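Local coordinates for NAD(P)-dependent oxidoreductase (PDB 7A3W), which probably catalyses NADPH-dependent reduction of imines, and also supports conjugate reduction and reductive amination as a multifunctional biocatalyst, at residues 57-62 with 87-92; 126-131 with 136-141; 240-245 with 287-292. One frame throughout, in Å; residues are numbered along the deposited sequence. Where two conformers were deposited one is given.

Overall arrangement
Interactions 1 and 2 belong to the Rossmann-type NADPH-binding domain, interaction 3 to the helical C-terminal domain. Interaction 1, at the outer end of the Rossmann domain, leaves the side chain of I62 about 12 Å from a bound NADPH. Interaction 2 lies 28 Å away between centres and borders the nicotinamide. Its centre is 33 Å from that of interaction 3, and the nearest atoms of the two are about 17 Å apart. Segment 240-245 faces a different NADPH, held by the Rossmann domain of the second subunit, so each cofactor site is completed across the dimer. Interactions 1 and 3 are 53 Å apart between centres, on opposite sides of the chain's centre.

Interaction 1: 57-62 with 87-92; sequences EASEAI and PLLNMS
L89, carried by an irregular loop, straddles two helical residues, S59 and I62, with its two methyl groups, and no hydrogen bond crosses between the segments. The contact belongs to the Rossmann-type domain: helix 58-64 precedes strand 67-70, and segment 87-92 lies in the loop leading from helix 75-83 to strand 95-98. With CG anti to the backbone N (chi1 -167°), the leucine's branches are delivered towards the helix. CD1 touches the S59 methylene, CB, at 3.9 Å. CD2 meets I62 CG2 at 4.1 Å, the two side chains running obliquely past each other. I62 points toward the loop and also receives M91, whose CG comes to 4.4 Å from the same I62 CG2 methyl. One branch of the isoleucine thus serves both loop residues. L85 backs S59 and M91, while H117 packs on L89 and M91 and pairs with the M91 backbone. A58 and A61 of the same helix pack instead on W37 and L14 of strands 33-37 and 10-14, which joins the helix to the central sheet. Each segment also carries its own local bond. E57 occupies the N-cap position, and its backbone N donates to E60 OE1 at 3.3 Å, reaching the oxygen from above the carboxylate plane. In the loop, N90 forms an Asx turn just beyond the leucine: S92 N donates to N90 OD1 at 3.0 Å, approaching from 49° above the amide carbonyl plane.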
loop_
_atom_site.group_PDB
_atom_site.type_symbol
_atom_site.label_atom_id
_atom_site.label_comp_id
_atom_site.label_asym_id
_atom_site.label_seq_id
_atom_site.Cartn_x
_atom_site.Cartn_y
_atom_site.Cartn_z
ATOM N N GLU B 57 1.275 6.935 -41.457
ATOM C CA GLU B 57 -0.134 7.167 -41.061
ATOM C C GLU B 57 -0.591 6.060 -40.104
ATOM O O GLU B 57 -0.150 4.882 -40.277
ATOM C CB GLU B 57 -1.003 7.099 -42.308
ATOM C CG GLU B 57 -0.622 8.070 -43.377
ATOM C CD GLU B 57 -1.370 9.343 -43.085
ATOM O OE1 GLU B 57 -1.144 9.929 -42.007
ATOM O OE2 GLU B 57 -2.251 9.678 -43.889
ATOM N N ALA B 58 -1.502 6.390 -39.188
ATOM C CA ALA B 58 -2.106 5.368 -38.294
ATOM C C ALA B 58 -2.756 4.253 -39.141
ATOM O O ALA B 58 -2.558 3.044 -38.813
ATOM C CB ALA B 58 -3.033 6.031 -37.306
ATOM N N SER B 59 -3.418 4.618 -40.239
ATOM C CA SER B 59 -4.075 3.680 -41.195
ATOM C C SER B 59 -3.083 2.614 -41.667
ATOM O O SER B 59 -3.467 1.434 -41.697
ATOM C CB SER B 59 -4.656 4.395 -42.385
ATOM O OG SER B 59 -5.343 5.568 -41.988
ATOM N N GLU B 60 -1.872 3.016 -42.062
ATOM C CA GLU B 60 -0.839 2.080 -42.599
ATOM C C GLU B 60 -0.354 1.149 -41.476
ATOM O O GLU B 60 -0.073 -0.056 -41.746
ATOM C CB GLU B 60 0.325 2.864 -43.217
ATOM C CG GLU B 60 -0.072 3.680 -44.446
ATOM C CD GLU B 60 0.880 4.807 -44.831
ATOM O OE1 GLU B 60 1.869 5.043 -44.086
ATOM O OE2 GLU B 60 0.643 5.450 -45.881
ATOM N N ALA B 61 -0.228 1.661 -40.252
ATOM C CA ALA B 61 0.176 0.831 -39.099
ATOM C C ALA B 61 -0.903 -0.243 -38.882
ATOM O O ALA B 61 -0.573 -1.433 -38.671
ATOM C CB ALA B 61 0.427 1.687 -37.866
ATOM N N ILE B 62 -2.170 0.151 -38.942
ATOM C CA ILE B 62 -3.312 -0.808 -38.789
ATOM C C ILE B 62 -3.259 -1.847 -39.913
ATOM O O ILE B 62 -3.385 -3.068 -39.612
ATOM C CB ILE B 62 -4.645 -0.041 -38.729
ATOM C CG1 ILE B 62 -4.717 0.772 -37.437
ATOM C CG2 ILE B 62 -5.813 -0.999 -38.909
ATOM C CD1 ILE B 62 -5.752 1.885 -37.408
ATOM N N PRO B 87 -13.852 5.428 -43.147
ATOM C CA PRO B 87 -14.851 4.667 -42.397
ATOM C C PRO B 87 -14.965 3.213 -42.882
ATOM O O PRO B 87 -15.402 2.384 -42.116
ATOM C CB PRO B 87 -16.169 5.412 -42.632
ATOM C CG PRO B 87 -15.723 6.798 -43.018
ATOM C CD PRO B 87 -14.459 6.585 -43.827
ATOM N N LEU B 88 -14.569 2.952 -44.129
ATOM C CA LEU B 88 -14.658 1.617 -44.755
ATOM C C LEU B 88 -13.335 0.874 -44.605
ATOM O O LEU B 88 -13.202 -0.161 -45.256
ATOM C CB LEU B 88 -15.029 1.793 -46.234
ATOM C CG LEU B 88 -16.364 2.492 -46.522
ATOM C CD1 LEU B 88 -16.626 2.529 -48.020
ATOM C CD2 LEU B 88 -17.543 1.846 -45.783
ATOM N N LEU B 89 -12.355 1.384 -43.860
ATOM C CA LEU B 89 -11.083 0.639 -43.698
ATOM C C LEU B 89 -11.453 -0.741 -43.159
ATOM O O LEU B 89 -12.231 -0.829 -42.201
ATOM C CB LEU B 89 -10.136 1.393 -42.766
ATOM C CG LEU B 89 -8.693 0.892 -42.773
ATOM C CD1 LEU B 89 -7.740 1.962 -42.271
ATOM C CD2 LEU B 89 -8.548 -0.366 -41.949
ATOM N N ASN B 90 -10.974 -1.803 -43.786
ATOM C CA ASN B 90 -11.402 -3.171 -43.419
ATOM C C ASN B 90 -10.483 -3.718 -42.338
ATOM O O ASN B 90 -9.303 -3.938 -42.644
ATOM C CB ASN B 90 -11.415 -4.125 -44.607
ATOM C CG ASN B 90 -12.091 -5.436 -44.274
ATOM O OD1 ASN B 90 -12.535 -5.653 -43.150
ATOM N ND2 ASN B 90 -12.139 -6.334 -45.241
ATOM N N MET B 91 -11.003 -3.943 -41.122
ATOM C CA MET B 91 -10.169 -4.467 -40.004
ATOM C C MET B 91 -10.464 -5.951 -39.773
ATOM O O MET B 91 -10.045 -6.488 -38.724
ATOM C CB MET B 91 -10.417 -3.674 -38.724
ATOM C CG MET B 91 -10.037 -2.212 -38.864
ATOM S SD MET B 91 -10.000 -1.419 -37.262
ATOM C CE MET B 91 -9.899 0.303 -37.736
ATOM N N SER B 92 -11.191 -6.593 -40.697
ATOM C CA SER B 92 -11.444 -8.055 -40.654
ATOM C C SER B 92 -10.142 -8.788 -40.312
ATOM O O SER B 92 -9.113 -8.507 -40.953
ATOM C CB SER B 92 -12.038 -8.556 -41.954
ATOM O OG SER B 92 -11.917 -9.967 -42.051
#

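Interaction 2: 126-131 with 136-141; sequences IMCYPK and QHTTIL. With NDP (NADPH dihydro-nicotinamide-adenine-dinucleotide phosphate), chain F.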
loop_
_atom_site.group_PDB
_atom_site.type_symbol
_atom_site.label_atom_id
_atom_site.label_comp_id
_atom_site.label_asym_id
_atom_site.label_seq_id
_atom_site.Cartn_x
_atom_site.Cartn_y
_atom_site.Cartn_z
ATOM N N ILE B 126 -2.028 -1.826 -18.200
ATOM C CA ILE B 126 -0.628 -2.217 -17.884
ATOM C C ILE B 126 -0.364 -1.953 -16.403
ATOM O O ILE B 126 -0.505 -0.793 -15.950
ATOM C CB ILE B 126 0.390 -1.509 -18.784
ATOM C CG1 ILE B 126 0.083 -1.702 -20.275
ATOM C CG2 ILE B 126 1.785 -1.984 -18.416
ATOM C CD1 ILE B 126 0.821 -0.780 -21.211
ATOM N N MET B 127 0.007 -2.988 -15.671
ATOM C CA MET B 127 0.155 -2.939 -14.196
ATOM C C MET B 127 1.653 -2.920 -13.835
ATOM O O MET B 127 2.102 -3.728 -12.996
ATOM C CB MET B 127 -0.587 -4.125 -13.562
ATOM C CG MET B 127 -2.001 -4.374 -14.147
ATOM S SD MET B 127 -3.023 -2.830 -14.305
ATOM C CE MET B 127 -3.335 -2.443 -12.588
ATOM N N CYS B 128 2.390 -1.969 -14.396
ATOM C CA CYS B 128 3.856 -1.842 -14.180
ATOM C C CYS B 128 4.385 -0.566 -14.823
ATOM O O CYS B 128 3.659 0.089 -15.591
ATOM C CB CYS B 128 4.632 -3.045 -14.726
ATOM S SG CYS B 128 4.696 -3.140 -16.538
ATOM N N TYR B 129 5.635 -0.244 -14.509
ATOM C CA TYR B 129 6.419 0.793 -15.218
ATOM C C TYR B 129 7.150 0.125 -16.374
ATOM O O TYR B 129 7.292 -1.118 -16.400
ATOM C CB TYR B 129 7.365 1.498 -14.244
ATOM C CG TYR B 129 6.656 2.379 -13.246
ATOM C CD1 TYR B 129 6.203 3.626 -13.635
ATOM C CD2 TYR B 129 6.424 1.984 -11.938
ATOM C CE1 TYR B 129 5.576 4.477 -12.745
ATOM C CE2 TYR B 129 5.715 2.799 -11.056
ATOM C CZ TYR B 129 5.341 4.064 -11.450
ATOM O OH TYR B 129 4.680 4.910 -10.614
ATOM N N PRO B 130 7.605 0.916 -17.370
ATOM C CA PRO B 130 8.181 0.335 -18.589
ATOM C C PRO B 130 9.316 -0.662 -18.314
ATOM O O PRO B 130 9.433 -1.653 -19.036
ATOM C CB PRO B 130 8.638 1.566 -19.364
ATOM C CG PRO B 130 7.637 2.630 -18.951
ATOM C CD PRO B 130 7.451 2.387 -17.463
ATOM N N LYS B 131 10.136 -0.382 -17.292
ATOM C CA LYS B 131 11.330 -1.193 -16.929
ATOM C C LYS B 131 10.928 -2.646 -16.667
ATOM O O LYS B 131 11.806 -3.536 -16.796
ATOM C CB LYS B 131 12.035 -0.564 -15.724
ATOM C CG LYS B 131 11.222 -0.548 -14.434
ATOM C CD LYS B 131 11.841 0.231 -13.313
ATOM C CE LYS B 131 11.054 0.118 -12.021
ATOM N NZ LYS B 131 11.098 -1.255 -11.466
ATOM N N GLN B 136 8.489 -11.960 -16.341
ATOM C CA GLN B 136 7.660 -13.180 -16.123
ATOM C C GLN B 136 6.530 -12.876 -15.121
ATOM O O GLN B 136 5.430 -13.404 -15.338
ATOM C CB GLN B 136 8.524 -14.373 -15.700
ATOM C CG GLN B 136 9.083 -15.149 -16.879
ATOM N N HIS B 137 6.780 -12.035 -14.112
ATOM C CA HIS B 137 5.863 -11.706 -12.990
ATOM C C HIS B 137 4.982 -10.506 -13.349
ATOM O O HIS B 137 4.113 -10.175 -12.552
ATOM C CB HIS B 137 6.646 -11.376 -11.712
ATOM C CG HIS B 137 7.452 -12.508 -11.157
ATOM N ND1 HIS B 137 6.868 -13.590 -10.519
ATOM C CD2 HIS B 137 8.788 -12.717 -11.110
ATOM N N THR B 138 5.183 -9.883 -14.513
ATOM C CA THR B 138 4.504 -8.608 -14.872
ATOM C C THR B 138 3.078 -8.899 -15.331
ATOM O O THR B 138 2.849 -9.872 -16.050
ATOM C CB THR B 138 5.313 -7.848 -15.915
ATOM O OG1 THR B 138 6.556 -7.518 -15.297
ATOM C CG2 THR B 138 4.621 -6.591 -16.403
ATOM N N THR B 139 2.139 -8.051 -14.929
ATOM C CA THR B 139 0.716 -8.228 -15.260
ATOM C C THR B 139 0.240 -7.102 -16.170
ATOM O O THR B 139 0.451 -5.895 -15.856
ATOM C CB THR B 139 -0.161 -8.294 -14.009
ATOM O OG1 THR B 139 0.210 -9.474 -13.294
ATOM C CG2 THR B 139 -1.638 -8.320 -14.335
ATOM N N ILE B 140 -0.418 -7.530 -17.240
ATOM C CA ILE B 140 -1.376 -6.690 -17.998
ATOM C C ILE B 140 -2.752 -7.338 -17.840
ATOM O O ILE B 140 -2.874 -8.584 -17.905
ATOM C CB ILE B 140 -0.929 -6.541 -19.466
ATOM C CG1 ILE B 140 0.451 -5.894 -19.517
ATOM C CG2 ILE B 140 -1.964 -5.758 -20.274
ATOM C CD1 ILE B 140 1.085 -5.838 -20.906
ATOM N N LEU B 141 -3.735 -6.495 -17.578
ATOM C CA LEU B 141 -5.150 -6.890 -17.487
ATOM C C LEU B 141 -5.745 -6.818 -18.888
ATOM O O LEU B 141 -5.425 -5.847 -19.597
ATOM C CB LEU B 141 -5.851 -5.876 -16.578
ATOM C CG LEU B 141 -5.327 -5.760 -15.145
ATOM C CD1 LEU B 141 -6.237 -4.817 -14.370
ATOM C CD2 LEU B 141 -5.235 -7.129 -14.466
HETATM P PA NDP F . 3.781 9.538 -22.670
HETATM O O1A NDP F . 5.228 9.143 -22.607
HETATM O O2A NDP F . 3.316 10.930 -22.311
HETATM O O5B NDP F . 3.295 9.219 -24.162
HETATM C C5B NDP F . 2.018 9.694 -24.626
HETATM C C4B NDP F . 1.836 9.157 -26.021
HETATM O O4B NDP F . 0.542 9.582 -26.541
HETATM C C3B NDP F . 2.876 9.620 -27.048
HETATM O O3B NDP F . 3.022 8.597 -28.007
HETATM C C2B NDP F . 2.189 10.853 -27.613
HETATM O O2B NDP F . 2.594 11.286 -28.917
HETATM C C1B NDP F . 0.782 10.288 -27.736
HETATM N N9A NDP F . -0.230 11.312 -27.906
HETATM C C8A NDP F . -0.595 12.320 -27.054
HETATM N N7A NDP F . -1.550 13.076 -27.539
HETATM C C5A NDP F . -1.857 12.499 -28.763
HETATM C C6A NDP F . -2.785 12.826 -29.769
HETATM N N6A NDP F . -3.649 13.844 -29.689
HETATM N N1A NDP F . -2.813 12.040 -30.865
HETATM C C2A NDP F . -1.956 11.014 -30.958
HETATM N N3A NDP F . -1.030 10.620 -30.094
HETATM C C4A NDP F . -1.035 11.416 -29.006
HETATM O O3 NDP F . 2.832 8.526 -21.884
HETATM P PN NDP F . 3.176 7.011 -21.448
HETATM O O1N NDP F . 3.850 7.130 -20.134
HETATM O O2N NDP F . 3.904 6.303 -22.551
HETATM O O5D NDP F . 1.715 6.449 -21.189
HETATM C C5D NDP F . 0.851 5.964 -22.240
HETATM C C4D NDP F . -0.352 5.317 -21.604
HETATM O O4D NDP F . 0.057 4.150 -20.839
HETATM C C3D NDP F . -1.158 6.205 -20.638
HETATM O O3D NDP F . -2.546 6.057 -20.906
HETATM C C2D NDP F . -0.713 5.709 -19.275
HETATM O O2D NDP F . -1.692 5.978 -18.279
HETATM C C1D NDP F . -0.448 4.225 -19.535
HETATM N N1N NDP F . 0.572 3.621 -18.624
HETATM C C2N NDP F . 1.856 4.109 -18.513
HETATM C C3N NDP F . 2.726 3.648 -17.545
HETATM C C7N NDP F . 4.119 4.158 -17.391
HETATM O O7N NDP F . 4.763 3.771 -16.417
HETATM N N7N NDP F . 4.665 4.961 -18.290
HETATM C C4N NDP F . 2.296 2.543 -16.661
HETATM C C5N NDP F . 0.947 2.083 -16.878
HETATM C C6N NDP F . 0.206 2.527 -17.872
HETATM P P2B NDP F . 3.878 12.267 -28.978
HETATM O O1X NDP F . 3.579 13.358 -27.952
HETATM O O2X NDP F . 5.131 11.451 -28.756
HETATM O O3X NDP F . 3.732 12.746 -30.407
HETATM O O HOH W 1 2.731 -6.207 -12.849
#
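A water held by two bonds joins M127 to T139, donating to M127 O at 2.6 Å and accepting from T139 N at 2.8 Å. Beside it, M127 N donates directly to T139 O at 2.9 Å, in the carbonyl plane. These bonds follow the antiparallel, non-hydrogen-bonded pair I126-I140, where strands 120-126 and 140-144 of the Rossmann-type domain begin to part. The side chain of M127, bent at chi2 (-47°) and chi3 (-69°), curls back over L141: its CG lies 3.7 Å from L141 CG, its SD 3.8 Å from L141 CD1, and the two chains cross at about a right angle. Y177 and Y181 of helix 173-200 and M215 of the second subunit also pack on the methionine. With an alanine here, a gap would probably open beside L141, leaving these neighbours without their apolar partner. Next along, C128 SG rests against T138 CG2 at 3.5 Å, while T138 OG1 bonds to D132 O. On the cofactor side, C128 O stands 3.0 Å from C4N of the NADPH nicotinamide and I126 O, which also accepts from Y181 OH, 3.4 Å from C5N. C4N is the carbon that gives up hydride, and carbonyl oxygens this close would probably help steady positive charge developing on the ring during transfer.

Interaction 3: 240-245 with 287-292; sequences ASVDVH and ASLFKA. With NDP (NADPH dihydro-nicotinamide-adenine-dinucleotide phosphate), chain C.
V242 meets the 287-292 segment with a single methyl, CG2, which lies 3.6 Å from S288 OG and 3.9 Å from L289 CD1. Its CG1 takes the place anti to the backbone N (chi1 169°), which leaves CG2 beside that N and directed at the two partners. S288 holds OG in the crowded position between its backbone N and carbonyl carbon; the hydroxyl bonds to D285 O and presents its flank to the valine. L289 departs from a staggered first torsion (chi1 -96°), bringing CD1 obliquely across V242, while Y272 and A276 of helix 264-278 and L192 of the second subunit pack around it. The contact joins the start of helix 242-258 to the last helix, 289-293, in the C-terminal helical domain of this reductive aminase-like family, whose dimer places this domain against the partner's Rossmann domain. S241 is the N-cap of the first helix: its OG accepts from V244 N at 3.0 Å. S241 O is gripped twice by H245, through the backbone N at 3.1 Å and the ring ND1 at 2.9 Å. The carbonyl oxygen lies nearly in the imidazole plane, although the donor stands well above the carbonyl plane, and the bond helps to fix how the ring is turned. NE2, at the other side of the ring, bonds to Y129 OH of the second subunit. V244 spreads its methyls along the pyrophosphate of the NADPH held by the second subunit's Rossmann domain, CG2 at 3.4 Å from O2A and CG1 at 3.7 Å from O2N.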
loop_
_atom_site.group_PDB
_atom_site.type_symbol
_atom_site.label_atom_id
_atom_site.label_comp_id
_atom_site.label_asym_id
_atom_site.label_seq_id
_atom_site.Cartn_x
_atom_site.Cartn_y
_atom_site.Cartn_z
ATOM N N ALA B 240 -8.924 -5.475 16.962
ATOM C CA ALA B 240 -8.751 -4.037 17.236
ATOM C C ALA B 240 -10.028 -3.325 16.819
ATOM O O ALA B 240 -10.574 -3.689 15.761
ATOM C CB ALA B 240 -7.558 -3.486 16.501
ATOM N N SER B 241 -10.478 -2.346 17.588
ATOM C CA SER B 241 -11.686 -1.578 17.231
ATOM C C SER B 241 -11.324 -0.408 16.318
ATOM O O SER B 241 -10.232 0.151 16.424
ATOM C CB SER B 241 -12.392 -1.079 18.456
ATOM O OG SER B 241 -11.603 -0.108 19.105
ATOM N N VAL B 242 -12.279 0.029 15.517
ATOM C CA VAL B 242 -12.175 1.353 14.841
ATOM C C VAL B 242 -11.755 2.423 15.874
ATOM O O VAL B 242 -10.887 3.250 15.562
ATOM C CB VAL B 242 -13.489 1.683 14.123
ATOM C CG1 VAL B 242 -13.520 3.120 13.662
ATOM C CG2 VAL B 242 -13.737 0.707 12.976
ATOM N N ASP B 243 -12.346 2.445 17.073
ATOM C CA ASP B 243 -12.090 3.543 18.043
ATOM C C ASP B 243 -10.597 3.566 18.428
ATOM O O ASP B 243 -10.008 4.627 18.534
ATOM C CB ASP B 243 -12.982 3.390 19.271
ATOM C CG ASP B 243 -14.440 3.744 19.034
ATOM O OD1 ASP B 243 -14.739 4.471 18.073
ATOM O OD2 ASP B 243 -15.262 3.260 19.807
ATOM N N VAL B 244 -9.975 2.402 18.591
ATOM C CA VAL B 244 -8.537 2.312 18.958
ATOM C C VAL B 244 -7.691 2.722 17.741
ATOM O O VAL B 244 -6.699 3.472 17.929
ATOM C CB VAL B 244 -8.222 0.921 19.536
ATOM C CG1 VAL B 244 -6.736 0.655 19.636
ATOM C CG2 VAL B 244 -8.903 0.747 20.898
ATOM N N HIS B 245 -8.075 2.329 16.523
ATOM C CA HIS B 245 -7.421 2.800 15.277
ATOM C C HIS B 245 -7.443 4.333 15.241
ATOM O O HIS B 245 -6.409 4.954 14.934
ATOM C CB HIS B 245 -8.110 2.249 14.023
ATOM C CG HIS B 245 -7.719 0.850 13.675
ATOM N ND1 HIS B 245 -8.368 -0.243 14.177
ATOM C CD2 HIS B 245 -6.780 0.378 12.833
ATOM C CE1 HIS B 245 -7.812 -1.355 13.702
ATOM N NE2 HIS B 245 -6.853 -0.998 12.859
ATOM N N ALA B 287 -12.132 -3.488 9.049
ATOM C CA ALA B 287 -12.762 -3.900 7.773
ATOM C C ALA B 287 -14.143 -3.233 7.625
ATOM O O ALA B 287 -14.554 -3.005 6.497
ATOM C CB ALA B 287 -12.825 -5.402 7.670
ATOM N N SER B 288 -14.818 -2.881 8.718
ATOM C CA SER B 288 -16.171 -2.262 8.690
ATOM C C SER B 288 -16.143 -0.935 7.916
ATOM O O SER B 288 -17.218 -0.455 7.550
ATOM C CB SER B 288 -16.700 -2.084 10.087
ATOM O OG SER B 288 -15.963 -1.105 10.797
ATOM N N LEU B 289 -14.968 -0.326 7.718
ATOM C CA LEU B 289 -14.871 0.939 6.942
ATOM C C LEU B 289 -15.436 0.716 5.528
ATOM O O LEU B 289 -16.038 1.640 5.001
ATOM C CB LEU B 289 -13.422 1.406 6.851
ATOM C CG LEU B 289 -12.985 2.447 7.872
ATOM C CD1 LEU B 289 -13.255 1.992 9.297
ATOM C CD2 LEU B 289 -11.515 2.748 7.671
ATOM N N PHE B 290 -15.276 -0.480 4.954
ATOM C CA PHE B 290 -15.816 -0.792 3.610
ATOM C C PHE B 290 -17.319 -0.496 3.583
ATOM O O PHE B 290 -17.773 0.166 2.645
ATOM C CB PHE B 290 -15.550 -2.237 3.219
ATOM C CG PHE B 290 -16.067 -2.623 1.863
ATOM C CD1 PHE B 290 -17.381 -3.032 1.691
ATOM C CD2 PHE B 290 -15.234 -2.626 0.755
ATOM C CE1 PHE B 290 -17.847 -3.426 0.448
ATOM C CE2 PHE B 290 -15.696 -3.029 -0.489
ATOM C CZ PHE B 290 -16.999 -3.437 -0.642
ATOM N N LYS B 291 -18.044 -0.965 4.595
ATOM C CA LYS B 291 -19.523 -0.824 4.686
ATOM C C LYS B 291 -19.853 0.644 4.932
ATOM O O LYS B 291 -20.842 1.126 4.339
ATOM C CB LYS B 291 -20.047 -1.774 5.773
ATOM C CG LYS B 291 -21.485 -1.590 6.230
ATOM C CD LYS B 291 -21.826 -2.546 7.366
ATOM C CE LYS B 291 -23.212 -2.332 7.927
ATOM N NZ LYS B 291 -24.232 -2.734 6.935
ATOM N N ALA B 292 -19.056 1.362 5.728
ATOM C CA ALA B 292 -19.317 2.787 6.060
ATOM C C ALA B 292 -19.098 3.650 4.813
ATOM O O ALA B 292 -19.783 4.679 4.626
ATOM C CB ALA B 292 -18.408 3.231 7.168
HETATM P PA NDP C . -8.133 -1.765 24.051
HETATM O O1A NDP C . -8.582 -3.162 23.787
HETATM O O2A NDP C . -9.084 -0.586 24.031
HETATM O O5B NDP C . -7.478 -1.794 25.501
HETATM C C5B NDP C . -7.125 -0.564 26.166
HETATM C C4B NDP C . -6.528 -0.899 27.504
HETATM O O4B NDP C . -6.169 0.339 28.181
HETATM C C3B NDP C . -7.449 -1.656 28.474
HETATM O O3B NDP C . -6.719 -2.528 29.327
HETATM C C2B NDP C . -8.008 -0.506 29.295
HETATM O O2B NDP C . -8.472 -0.924 30.573
HETATM C C1B NDP C . -6.746 0.326 29.450
HETATM N N9A NDP C . -6.993 1.686 29.908
HETATM C C8A NDP C . -7.700 2.701 29.322
HETATM N N7A NDP C . -7.756 3.784 30.057
HETATM C C5A NDP C . -7.021 3.466 31.184
HETATM C C6A NDP C . -6.687 4.190 32.339
HETATM N N6A NDP C . -7.078 5.442 32.565
HETATM N N1A NDP C . -5.924 3.560 33.266
HETATM C C2A NDP C . -5.520 2.303 33.043
HETATM N N3A NDP C . -5.792 1.518 32.002
HETATM C C4A NDP C . -6.548 2.171 31.102
HETATM O O3 NDP C . -6.841 -1.410 23.185
HETATM P PN NDP C . -5.778 -2.353 22.433
HETATM O O1N NDP C . -5.376 -3.499 23.293
HETATM O O2N NDP C . -6.323 -2.665 21.099
HETATM O O5D NDP C . -4.570 -1.336 22.222
HETATM C C5D NDP C . -3.671 -1.052 23.309
HETATM C C4D NDP C . -2.518 -0.251 22.790
HETATM O O4D NDP C . -1.740 -1.077 21.894
HETATM C C3D NDP C . -2.853 1.040 22.025
HETATM O O3D NDP C . -1.894 2.027 22.347
HETATM C C2D NDP C . -2.771 0.608 20.562
HETATM O O2D NDP C . -2.528 1.672 19.632
HETATM C C1D NDP C . -1.624 -0.401 20.650
HETATM N N1N NDP C . -1.695 -1.386 19.536
HETATM C C2N NDP C . -2.775 -2.221 19.371
HETATM C C3N NDP C . -2.869 -3.067 18.279
HETATM C C7N NDP C . -4.061 -3.962 18.032
HETATM O O7N NDP C . -4.084 -4.577 16.955
HETATM N N7N NDP C . -5.057 -4.057 18.921
HETATM C C4N NDP C . -1.740 -3.112 17.316
HETATM C C5N NDP C . -0.569 -2.351 17.727
HETATM C C6N NDP C . -0.660 -1.409 18.633
HETATM P P2B NDP C . -10.060 -1.348 30.665
HETATM O O1X NDP C . -10.444 -1.181 32.118
HETATM O O2X NDP C . -10.826 -0.428 29.767
HETATM O O3X NDP C . -10.051 -2.804 30.212
#